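PDB 5YUQ: chintase from Rhizomucor miehei, which probably hydrolyses the beta-1,4 glycosidic bonds of chitin, as a family 18 glycoside hydrolase whose active site forms a tunnel. Local coordinates for residues D23-A28 and K47-E52. Residues are numbered along the deposited sequence; the frame is centred on the assembly and turned at random.
Sequences DHIVYA and KSVVQE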
# COMPACT_ATOMS: atom_id res chain seq x y z
N ASP A 23 -0.51 -5.82 -15.77
CA ASP A 23 0.79 -6.21 -16.31
C ASP A 23 1.61 -7.04 -15.34
O ASP A 23 2.49 -7.79 -15.75
CB ASP A 23 1.59 -4.95 -16.65
CG ASP A 23 0.86 -4.05 -17.61
OD1 ASP A 23 0.66 -4.48 -18.76
OD2 ASP A 23 0.50 -2.92 -17.22
N HIS A 24 1.32 -6.91 -14.06
CA HIS A 24 2.21 -7.42 -13.03
C HIS A 24 1.37 -7.81 -11.83
O HIS A 24 0.55 -7.03 -11.36
CB HIS A 24 3.19 -6.29 -12.67
CG HIS A 24 4.22 -6.66 -11.65
ND1 HIS A 24 4.79 -5.72 -10.81
CD2 HIS A 24 4.84 -7.83 -11.36
CE1 HIS A 24 5.69 -6.30 -10.04
NE2 HIS A 24 5.74 -7.58 -10.35
N ILE A 25 1.54 -9.04 -11.34
CA ILE A 25 0.87 -9.46 -10.11
C ILE A 25 1.90 -9.41 -8.99
O ILE A 25 3.03 -9.86 -9.18
CB ILE A 25 0.33 -10.90 -10.21
CG1 ILE A 25 -0.83 -10.96 -11.21
CG2 ILE A 25 -0.16 -11.39 -8.85
CD1 ILE A 25 -2.08 -10.23 -10.78
N VAL A 26 1.52 -8.84 -7.86
CA VAL A 26 2.40 -8.80 -6.69
C VAL A 26 1.73 -9.60 -5.59
O VAL A 26 0.66 -9.25 -5.12
CB VAL A 26 2.68 -7.36 -6.22
CG1 VAL A 26 3.84 -7.35 -5.25
CG2 VAL A 26 3.02 -6.49 -7.42
N TYR A 27 2.36 -10.71 -5.22
CA TYR A 27 1.73 -11.69 -4.33
C TYR A 27 2.14 -11.42 -2.89
O TYR A 27 3.31 -11.53 -2.54
CB TYR A 27 2.13 -13.10 -4.76
CG TYR A 27 1.33 -14.19 -4.09
CD1 TYR A 27 1.58 -14.56 -2.78
CD2 TYR A 27 0.35 -14.87 -4.79
CE1 TYR A 27 0.85 -15.56 -2.16
CE2 TYR A 27 -0.39 -15.88 -4.19
CZ TYR A 27 -0.13 -16.22 -2.88
OH TYR A 27 -0.87 -17.21 -2.28
N ALA A 28 1.16 -11.10 -2.04
CA ALA A 28 1.41 -10.69 -0.66
C ALA A 28 0.86 -11.72 0.32
O ALA A 28 -0.26 -12.19 0.12
CB ALA A 28 0.74 -9.35 -0.42
N LYS A 47 2.38 -21.29 -6.27
CA LYS A 47 2.72 -22.05 -7.47
C LYS A 47 1.61 -22.01 -8.51
O LYS A 47 1.87 -21.87 -9.70
CB LYS A 47 3.11 -23.49 -7.13
CG LYS A 47 4.35 -23.55 -6.26
CD LYS A 47 5.21 -24.77 -6.50
CE LYS A 47 6.56 -24.60 -5.81
NZ LYS A 47 7.30 -25.88 -5.69
N SER A 48 0.36 -22.13 -8.06
CA SER A 48 -0.77 -22.04 -8.97
C SER A 48 -0.82 -20.69 -9.67
O SER A 48 -0.97 -20.63 -10.89
CB SER A 48 -2.08 -22.30 -8.23
OG SER A 48 -3.17 -21.79 -8.99
N VAL A 49 -0.66 -19.61 -8.91
CA VAL A 49 -0.78 -18.27 -9.49
C VAL A 49 0.39 -17.94 -10.40
O VAL A 49 0.21 -17.30 -11.44
CB VAL A 49 -0.96 -17.19 -8.40
CG1 VAL A 49 -1.04 -15.80 -9.03
CG2 VAL A 49 -2.23 -17.47 -7.61
N VAL A 50 1.60 -18.38 -10.04
CA VAL A 50 2.76 -18.18 -10.91
C VAL A 50 2.54 -18.88 -12.25
O VAL A 50 2.79 -18.31 -13.32
CB VAL A 50 4.07 -18.68 -10.27
CG1 VAL A 50 5.19 -18.67 -11.30
CG2 VAL A 50 4.45 -17.80 -9.09
N GLN A 51 2.07 -20.12 -12.20
CA GLN A 51 1.80 -20.86 -13.42
C GLN A 51 0.75 -20.15 -14.29
O GLN A 51 0.92 -20.02 -15.50
CB GLN A 51 1.37 -22.29 -13.10
CG GLN A 51 1.17 -23.15 -14.34
CD GLN A 51 2.43 -23.24 -15.17
OE1 GLN A 51 3.40 -23.90 -14.79
NE2 GLN A 51 2.44 -22.56 -16.31
N GLU A 52 -0.32 -19.67 -13.67
CA GLU A 52 -1.35 -18.94 -14.40
C GLU A 52 -0.79 -17.68 -15.02
O GLU A 52 -1.06 -17.38 -16.17
CB GLU A 52 -2.53 -18.60 -13.49
CG GLU A 52 -3.29 -19.79 -12.98
CD GLU A 52 -4.51 -19.41 -12.16
OE1 GLU A 52 -5.21 -20.33 -11.68
OE2 GLU A 52 -4.76 -18.20 -11.99
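Val49 of helix 43-55 turns its two methyls toward Ile25 and Tyr27 of strand 24-32, joining an outer helix to a strand of the TIM barrel on which family 18 chitinases are built. The touch is light and wholly apolar. Val49 CG2 meets the edge of the Tyr27 ring, near the ring plane, 4.2 Å from Tyr27 CE2, while the other methyl, Val49 CG1, comes to 4.5 Å from Ile25 CG2. With CG1 anti to the backbone N (chi1 178°), Val49 spreads its branches so that one methyl serves each strand residue. Ile25 and Tyr27, two apart on the strand, both send CB toward the helix; between them, Val26 points to the other side, onto Ser5 and Ser63 of the flanking parallel strands. Around this pair of contacts the packing continues: Val8 of strand 4-9 touches both Ile25 and Tyr27, Trp19 lies against Ile25, and Ile60 of strand 59-65 backs Val49. The tyrosine reaches past the valine with CG anti to its own N (chi1 -169°), which leaves its polar end beyond the apolar patch, where Tyr27 OH is hydrogen-bonded to both Asp10 OD1 and Gln45 NE2.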